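Local coordinates for light harvesting complex 1 Protein W (Rhodopseudomonas palustris, PDB 6Z5S) that probably sits in a gap of the light-harvesting complex 1 ring around the reaction centre, helping to keep a path open for quinone exchange, at residues 17-22 and 86-91; 9-14 and 79-84. All coordinates share one frame; numbering follows the deposited sequence.

Interaction 1 (17-22 and 86-91); sequences VVARVL and PVVFWF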
ATOM      1  N   VAL A  17     -34.013 -19.970 -38.137  1.00 85.09           N
ATOM      2  CA  VAL A  17     -34.869 -19.660 -39.278  1.00 85.09           C
ATOM      3  C   VAL A  17     -35.558 -18.318 -39.079  1.00 85.09           C
ATOM      4  O   VAL A  17     -35.545 -17.459 -39.969  1.00 85.09           O
ATOM      5  CB  VAL A  17     -35.889 -20.787 -39.506  1.00 85.09           C
ATOM      6  CG1 VAL A  17     -37.042 -20.292 -40.363  1.00 85.09           C
ATOM      7  CG2 VAL A  17     -35.213 -21.971 -40.158  1.00 85.09           C
ATOM      8  N   VAL A  18     -36.175 -18.116 -37.914  1.00 85.06           N
ATOM      9  CA  VAL A  18     -36.899 -16.867 -37.700  1.00 85.06           C
ATOM     10  C   VAL A  18     -35.937 -15.687 -37.609  1.00 85.06           C
ATOM     11  O   VAL A  18     -36.253 -14.584 -38.076  1.00 85.06           O
ATOM     12  CB  VAL A  18     -37.801 -16.961 -36.456  1.00 85.06           C
ATOM     13  CG1 VAL A  18     -38.868 -18.017 -36.659  1.00 85.06           C
ATOM     14  CG2 VAL A  18     -36.982 -17.266 -35.224  1.00 85.06           C
ATOM     15  N   ALA A  19     -34.748 -15.893 -37.041  1.00 85.93           N
ATOM     16  CA  ALA A  19     -33.769 -14.819 -36.981  1.00 85.93           C
ATOM     17  C   ALA A  19     -33.274 -14.453 -38.370  1.00 85.93           C
ATOM     18  O   ALA A  19     -33.116 -13.272 -38.681  1.00 85.93           O
ATOM     19  CB  ALA A  19     -32.605 -15.215 -36.077  1.00 85.93           C
ATOM     20  N   ARG A  20     -33.047 -15.450 -39.228  1.00 86.98           N
ATOM     21  CA  ARG A  20     -32.678 -15.166 -40.609  1.00 86.98           C
ATOM     22  C   ARG A  20     -33.797 -14.439 -41.339  1.00 86.98           C
ATOM     23  O   ARG A  20     -33.545 -13.500 -42.105  1.00 86.98           O
ATOM     24  CB  ARG A  20     -32.326 -16.469 -41.328  1.00 86.98           C
ATOM     25  CG  ARG A  20     -31.885 -16.308 -42.772  1.00 86.98           C
ATOM     26  CD  ARG A  20     -30.415 -15.957 -42.856  1.00 86.98           C
ATOM     27  NE  ARG A  20     -30.180 -14.568 -42.484  1.00 86.98           N
ATOM     28  CZ  ARG A  20     -28.982 -14.006 -42.411  1.00 86.98           C
ATOM     29  NH1 ARG A  20     -27.902 -14.720 -42.691  1.00 86.98           N
ATOM     30  NH2 ARG A  20     -28.871 -12.730 -42.066  1.00 86.98           N
ATOM     31  N   VAL A  21     -35.043 -14.853 -41.106  1.00 82.95           N
ATOM     32  CA  VAL A  21     -36.180 -14.213 -41.758  1.00 82.95           C
ATOM     33  C   VAL A  21     -36.227 -12.735 -41.400  1.00 82.95           C
ATOM     34  O   VAL A  21     -36.209 -11.863 -42.275  1.00 82.95           O
ATOM     35  CB  VAL A  21     -37.490 -14.922 -41.379  1.00 82.95           C
ATOM     36  CG1 VAL A  21     -38.671 -14.017 -41.646  1.00 82.95           C
ATOM     37  CG2 VAL A  21     -37.633 -16.213 -42.153  1.00 82.95           C
ATOM     38  N   LEU A  22     -36.277 -12.430 -40.103  1.00 85.66           N
ATOM     39  CA  LEU A  22     -36.370 -11.030 -39.711  1.00 85.66           C
ATOM     40  C   LEU A  22     -35.066 -10.272 -39.914  1.00 85.66           C
ATOM     41  O   LEU A  22     -35.081  -9.038 -39.889  1.00 85.66           O
ATOM     42  CB  LEU A  22     -36.848 -10.907 -38.262  1.00 85.66           C
ATOM     43  CG  LEU A  22     -36.094 -11.573 -37.113  1.00 85.66           C
ATOM     44  CD1 LEU A  22     -34.949 -10.711 -36.642  1.00 85.66           C
ATOM     45  CD2 LEU A  22     -37.049 -11.866 -35.964  1.00 85.66           C
ATOM     46  N   PRO A  86     -29.910 -13.883 -31.183  1.00 84.16           N
ATOM     47  CA  PRO A  86     -29.179 -12.680 -31.611  1.00 84.16           C
ATOM     48  C   PRO A  86     -27.980 -12.956 -32.498  1.00 84.16           C
ATOM     49  O   PRO A  86     -27.719 -12.173 -33.417  1.00 84.16           O
ATOM     50  CB  PRO A  86     -28.759 -12.042 -30.281  1.00 84.16           C
ATOM     51  CG  PRO A  86     -29.744 -12.540 -29.303  1.00 84.16           C
ATOM     52  CD  PRO A  86     -30.069 -13.932 -29.721  1.00 84.16           C
ATOM     53  N   VAL A  87     -27.234 -14.036 -32.262  1.00 83.42           N
ATOM     54  CA  VAL A  87     -26.043 -14.259 -33.077  1.00 83.42           C
ATOM     55  C   VAL A  87     -26.427 -14.672 -34.492  1.00 83.42           C
ATOM     56  O   VAL A  87     -25.747 -14.306 -35.456  1.00 83.42           O
ATOM     57  CB  VAL A  87     -25.105 -15.283 -32.413  1.00 83.42           C
ATOM     58  CG1 VAL A  87     -24.914 -14.936 -30.952  1.00 83.42           C
ATOM     59  CG2 VAL A  87     -25.629 -16.694 -32.565  1.00 83.42           C
ATOM     60  N   VAL A  88     -27.520 -15.417 -34.650  1.00 85.15           N
ATOM     61  CA  VAL A  88     -27.990 -15.727 -35.992  1.00 85.15           C
ATOM     62  C   VAL A  88     -28.521 -14.472 -36.663  1.00 85.15           C
ATOM     63  O   VAL A  88     -28.297 -14.249 -37.858  1.00 85.15           O
ATOM     64  CB  VAL A  88     -29.048 -16.842 -35.953  1.00 85.15           C
ATOM     65  CG1 VAL A  88     -29.743 -16.953 -37.292  1.00 85.15           C
ATOM     66  CG2 VAL A  88     -28.404 -18.161 -35.594  1.00 85.15           C
ATOM     67  N   PHE A  89     -29.217 -13.618 -35.908  1.00 88.35           N
ATOM     68  CA  PHE A  89     -29.710 -12.382 -36.502  1.00 88.35           C
ATOM     69  C   PHE A  89     -28.570 -11.471 -36.930  1.00 88.35           C
ATOM     70  O   PHE A  89     -28.691 -10.761 -37.933  1.00 88.35           O
ATOM     71  CB  PHE A  89     -30.619 -11.633 -35.535  1.00 88.35           C
ATOM     72  CG  PHE A  89     -30.781 -10.186 -35.879  1.00 88.35           C
ATOM     73  CD1 PHE A  89     -31.656  -9.799 -36.867  1.00 88.35           C
ATOM     74  CD2 PHE A  89     -30.032  -9.216 -35.241  1.00 88.35           C
ATOM     75  CE1 PHE A  89     -31.798  -8.479 -37.201  1.00 88.35           C
ATOM     76  CE2 PHE A  89     -30.171  -7.891 -35.576  1.00 88.35           C
ATOM     77  CZ  PHE A  89     -31.056  -7.523 -36.556  1.00 88.35           C
ATOM     78  N   TRP A  90     -27.459 -11.484 -36.189  1.00 94.15           N
ATOM     79  CA  TRP A  90     -26.347 -10.579 -36.457  1.00 94.15           C
ATOM     80  C   TRP A  90     -25.894 -10.618 -37.905  1.00 94.15           C
ATOM     81  O   TRP A  90     -25.269  -9.666 -38.389  1.00 94.15           O
ATOM     82  CB  TRP A  90     -25.177 -10.918 -35.538  1.00 94.15           C
ATOM     83  CG  TRP A  90     -24.086  -9.904 -35.553  1.00 94.15           C
ATOM     84  CD1 TRP A  90     -22.751 -10.151 -35.651  1.00 94.15           C
ATOM     85  CD2 TRP A  90     -24.225  -8.479 -35.461  1.00 94.15           C
ATOM     86  NE1 TRP A  90     -22.049  -8.972 -35.629  1.00 94.15           N
ATOM     87  CE2 TRP A  90     -22.931  -7.931 -35.512  1.00 94.15           C
ATOM     88  CE3 TRP A  90     -25.319  -7.614 -35.339  1.00 94.15           C
ATOM     89  CZ2 TRP A  90     -22.699  -6.560 -35.448  1.00 94.15           C
ATOM     90  CZ3 TRP A  90     -25.087  -6.255 -35.278  1.00 94.15           C
ATOM     91  CH2 TRP A  90     -23.788  -5.740 -35.332  1.00 94.15           C
ATOM     92  N   PHE A  91     -26.214 -11.690 -38.621  1.00 93.01           N
ATOM     93  CA  PHE A  91     -25.934 -11.725 -40.044  1.00 93.01           C
ATOM     94  C   PHE A  91     -26.725 -10.679 -40.820  1.00 93.01           C
ATOM     95  O   PHE A  91     -26.380 -10.404 -41.969  1.00 93.01           O
ATOM     96  CB  PHE A  91     -26.202 -13.126 -40.570  1.00 93.01           C
ATOM     97  CG  PHE A  91     -25.149 -14.116 -40.192  1.00 93.01           C
ATOM     98  CD1 PHE A  91     -24.082 -13.739 -39.397  1.00 93.01           C
ATOM     99  CD2 PHE A  91     -25.215 -15.421 -40.639  1.00 93.01           C
ATOM    100  CE1 PHE A  91     -23.107 -14.644 -39.049  1.00 93.01           C
ATOM    101  CE2 PHE A  91     -24.239 -16.332 -40.295  1.00 93.01           C
ATOM    102  CZ  PHE A  91     -23.184 -15.943 -39.499  1.00 93.01           C
TER
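Ala19 and Phe89 bring the two backbones to within 4.8 Å, CA to CA, where helix 10-24 passes the C-terminal end of helix 67-89 in the three-helix bundle of this small membrane protein. So small a residue as Ala19 permits this approach. Its methyl CB points at the other segment and meets Val88 CG1 at 3.6 Å, and it also lies 4.1 Å from Phe89 CB. Val88 reaches it with the branch that stands anti to the backbone N. Beside this, Leu22 CD1 approaches Phe89 CD1 obliquely at 3.4 Å, the two side chains crossing at about a right angle, while the carbonyl oxygen of Ala19 lies near the edge of the same ring. The Phe89 side chain also touches Ser40 of helix 37-57 and the loop residues Tyr32 and Ala36, so all three helices meet around it.

Arg20 makes a more peripheral contact. Its CB leaves the helix away from the partner, but bends at chi2 (83°) and chi3 (-75°) swing the guanidinium back toward Phe91. The group contacts Phe91 CB rather than stacking on the ring, whose plane is turned 35° from its own. With an alanine here, CB and the ring edge of Phe91 would probably be left without the guanidinium packed against them. No hydrogen bond joins the pair: NH2 of Arg20 stands 3.4 Å from Phe91 O at a poor angle, and NH1 of Arg20 lies in the plane of the Phe91 ring, at its edge, 3.5 Å from CD2 of that residue.

Interaction 2 (9-14 and 79-84); sequences AIAFVA and FGTLFV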
ATOM      1  N   ALA A   9     -33.424 -29.803 -30.561  1.00 81.58           N
ATOM      2  CA  ALA A   9     -32.723 -28.864 -31.416  1.00 81.58           C
ATOM      3  C   ALA A   9     -33.647 -28.284 -32.467  1.00 81.58           C
ATOM      4  O   ALA A   9     -33.213 -27.455 -33.270  1.00 81.58           O
ATOM      5  CB  ALA A   9     -31.523 -29.535 -32.086  1.00 81.58           C
ATOM      6  N   ILE A  10     -34.905 -28.728 -32.492  1.00 80.38           N
ATOM      7  CA  ILE A  10     -35.944 -28.007 -33.218  1.00 80.38           C
ATOM      8  C   ILE A  10     -35.935 -26.546 -32.806  1.00 80.38           C
ATOM      9  O   ILE A  10     -36.103 -25.643 -33.636  1.00 80.38           O
ATOM     10  CB  ILE A  10     -37.320 -28.649 -32.961  1.00 80.38           C
ATOM     11  CG1 ILE A  10     -37.345 -30.097 -33.440  1.00 80.38           C
ATOM     12  CG2 ILE A  10     -38.419 -27.850 -33.627  1.00 80.38           C
ATOM     13  CD1 ILE A  10     -37.063 -31.100 -32.353  1.00 80.38           C
ATOM     14  N   ALA A  11     -35.727 -26.292 -31.514  1.00 82.37           N
ATOM     15  CA  ALA A  11     -35.677 -24.924 -31.017  1.00 82.37           C
ATOM     16  C   ALA A  11     -34.572 -24.133 -31.696  1.00 82.37           C
ATOM     17  O   ALA A  11     -34.802 -23.026 -32.191  1.00 82.37           O
ATOM     18  CB  ALA A  11     -35.475 -24.930 -29.505  1.00 82.37           C
ATOM     19  N   PHE A  12     -33.362 -24.689 -31.739  1.00 81.31           N
ATOM     20  CA  PHE A  12     -32.234 -23.943 -32.283  1.00 81.31           C
ATOM     21  C   PHE A  12     -32.403 -23.678 -33.774  1.00 81.31           C
ATOM     22  O   PHE A  12     -32.156 -22.560 -34.239  1.00 81.31           O
ATOM     23  CB  PHE A  12     -30.932 -24.690 -32.010  1.00 81.31           C
ATOM     24  CG  PHE A  12     -30.465 -24.580 -30.592  1.00 81.31           C
ATOM     25  CD1 PHE A  12     -29.849 -23.428 -30.141  1.00 81.31           C
ATOM     26  CD2 PHE A  12     -30.652 -25.622 -29.706  1.00 81.31           C
ATOM     27  CE1 PHE A  12     -29.424 -23.320 -28.839  1.00 81.31           C
ATOM     28  CE2 PHE A  12     -30.226 -25.519 -28.400  1.00 81.31           C
ATOM     29  CZ  PHE A  12     -29.612 -24.364 -27.966  1.00 81.31           C
ATOM     30  N   VAL A  13     -32.835 -24.680 -34.540  1.00 83.34           N
ATOM     31  CA  VAL A  13     -32.959 -24.484 -35.980  1.00 83.34           C
ATOM     32  C   VAL A  13     -34.119 -23.551 -36.300  1.00 83.34           C
ATOM     33  O   VAL A  13     -34.020 -22.707 -37.196  1.00 83.34           O
ATOM     34  CB  VAL A  13     -33.093 -25.834 -36.708  1.00 83.34           C
ATOM     35  CG1 VAL A  13     -31.829 -26.644 -36.537  1.00 83.34           C
ATOM     36  CG2 VAL A  13     -34.287 -26.609 -36.196  1.00 83.34           C
ATOM     37  N   ALA A  14     -35.230 -23.670 -35.570  1.00 83.54           N
ATOM     38  CA  ALA A  14     -36.356 -22.776 -35.812  1.00 83.54           C
ATOM     39  C   ALA A  14     -36.010 -21.346 -35.421  1.00 83.54           C
ATOM     40  O   ALA A  14     -36.443 -20.391 -36.079  1.00 83.54           O
ATOM     41  CB  ALA A  14     -37.583 -23.266 -35.051  1.00 83.54           C
ATOM     42  N   PHE A  79     -32.860 -21.370 -22.738  1.00 72.13           N
ATOM     43  CA  PHE A  79     -31.791 -20.462 -22.353  1.00 72.13           C
ATOM     44  C   PHE A  79     -30.738 -20.355 -23.447  1.00 72.13           C
ATOM     45  O   PHE A  79     -30.250 -19.259 -23.738  1.00 72.13           O
ATOM     46  CB  PHE A  79     -31.161 -20.922 -21.043  1.00 72.13           C
ATOM     47  CG  PHE A  79     -30.152 -19.970 -20.500  1.00 72.13           C
ATOM     48  CD1 PHE A  79     -30.454 -18.630 -20.376  1.00 72.13           C
ATOM     49  CD2 PHE A  79     -28.905 -20.409 -20.114  1.00 72.13           C
ATOM     50  CE1 PHE A  79     -29.532 -17.746 -19.878  1.00 72.13           C
ATOM     51  CE2 PHE A  79     -27.978 -19.529 -19.611  1.00 72.13           C
ATOM     52  CZ  PHE A  79     -28.290 -18.197 -19.494  1.00 72.13           C
ATOM     53  N   GLY A  80     -30.366 -21.481 -24.056  1.00 76.66           N
ATOM     54  CA  GLY A  80     -29.438 -21.422 -25.170  1.00 76.66           C
ATOM     55  C   GLY A  80     -30.030 -20.740 -26.382  1.00 76.66           C
ATOM     56  O   GLY A  80     -29.309 -20.132 -27.177  1.00 76.66           O
ATOM     57  N   THR A  81     -31.348 -20.815 -26.536  1.00 76.73           N
ATOM     58  CA  THR A  81     -32.009 -20.131 -27.633  1.00 76.73           C
ATOM     59  C   THR A  81     -31.987 -18.626 -27.429  1.00 76.73           C
ATOM     60  O   THR A  81     -31.827 -17.859 -28.387  1.00 76.73           O
ATOM     61  CB  THR A  81     -33.438 -20.636 -27.746  1.00 76.73           C
ATOM     62  OG1 THR A  81     -33.427 -22.057 -27.919  1.00 76.73           O
ATOM     63  CG2 THR A  81     -34.077 -20.030 -28.915  1.00 76.73           C
ATOM     64  N   LEU A  82     -32.152 -18.193 -26.178  1.00 76.34           N
ATOM     65  CA  LEU A  82     -32.032 -16.781 -25.835  1.00 76.34           C
ATOM     66  C   LEU A  82     -30.727 -16.187 -26.339  1.00 76.34           C
ATOM     67  O   LEU A  82     -30.641 -14.974 -26.560  1.00 76.34           O
ATOM     68  CB  LEU A  82     -32.136 -16.609 -24.321  1.00 76.34           C
ATOM     69  CG  LEU A  82     -32.762 -15.325 -23.788  1.00 76.34           C
ATOM     70  CD1 LEU A  82     -34.188 -15.197 -24.270  1.00 76.34           C
ATOM     71  CD2 LEU A  82     -32.710 -15.318 -22.277  1.00 76.34           C
ATOM     72  N   PHE A  83     -29.704 -17.020 -26.526  1.00 78.92           N
ATOM     73  CA  PHE A  83     -28.421 -16.597 -27.068  1.00 78.92           C
ATOM     74  C   PHE A  83     -28.292 -16.851 -28.562  1.00 78.92           C
ATOM     75  O   PHE A  83     -27.712 -16.030 -29.274  1.00 78.92           O
ATOM     76  CB  PHE A  83     -27.278 -17.308 -26.341  1.00 78.92           C
ATOM     77  CG  PHE A  83     -26.910 -16.681 -25.032  1.00 78.92           C
ATOM     78  CD1 PHE A  83     -25.997 -15.645 -24.980  1.00 78.92           C
ATOM     79  CD2 PHE A  83     -27.472 -17.132 -23.852  1.00 78.92           C
ATOM     80  CE1 PHE A  83     -25.653 -15.068 -23.774  1.00 78.92           C
ATOM     81  CE2 PHE A  83     -27.135 -16.561 -22.645  1.00 78.92           C
ATOM     82  CZ  PHE A  83     -26.224 -15.526 -22.605  1.00 78.92           C
ATOM     83  N   VAL A  84     -28.815 -17.977 -29.057  1.00 80.40           N
ATOM     84  CA  VAL A  84     -28.643 -18.307 -30.467  1.00 80.40           C
ATOM     85  C   VAL A  84     -29.482 -17.408 -31.360  1.00 80.40           C
ATOM     86  O   VAL A  84     -29.181 -17.273 -32.550  1.00 80.40           O
ATOM     87  CB  VAL A  84     -28.979 -19.785 -30.745  1.00 80.40           C
ATOM     88  CG1 VAL A  84     -30.474 -19.980 -30.892  1.00 80.40           C
ATOM     89  CG2 VAL A  84     -28.262 -20.265 -31.985  1.00 80.40           C
TER
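Phe12 crosses to Gly80 and Val84 because its CG lies beside its own backbone N and anti to the carbonyl carbon (chi1 -76°), which sends the ring outward from helix 10-24 toward helix 67-89. Val84 answers with CG1 set between its backbone N and carbonyl carbon (chi1 82°), and this branch comes obliquely to 3.6 Å from CD1 of Phe12. The CB of Val84 lies in the ring plane at the edge, 3.8 Å from the same CD1. At the next ring atom, CE1 of Phe12 rests 3.6 Å from the carbonyl oxygen of Gly80. Gly80 has no side chain, and its backbone carbonyl carbon and CA lie beside CZ of Phe12.

One face of the ring is turned to Thr81, whose OG1 stands 4.3 Å above the plane of the Phe12 ring, offset toward the rim. That hydroxyl is already engaged within its own helix, hydrogen-bonded to Pro77 O, and Ala11 CB adds only a methyl contact to it. The helical segments run nearly parallel, 15° apart, with axes 9.6 Å from each other at closest approach, a distance bridged by the large aromatic side chain. Ala11 also touches Thr48 of helix 37-57, while Phe79 and Leu82 line the bacteriochlorophyll a pocket.

With no hydrogen bond between the segments, the contact rests mainly on van der Waals packing. Its polar atoms look inward to their own helix: Gly80 O accepts from Phe83 N and Val84 N, so the Phe12 ring borders a carbonyl whose bonding is already supplied by the backbone.

Both contacts join helix 10-24 to helix 67-89, with their centres 11 Å apart along the bundle. In sequence their segments alternate: 9-14 and 17-22 follow one another on the first helix, 79-84 and 86-91 on the last, and the chain passes through helix 37-57 in between. Interaction 2 therefore pairs the earlier parts of the two helices and interaction 1 the later parts, as expected for helices running in the same direction. The backbones come nearer at interaction 1 than at interaction 2, where the closest CA atoms, of Phe12 and Thr81, are 6.0 Å apart. Together they hold the first helix along the last, which carries pocket residues for bacteriochlorophyll a.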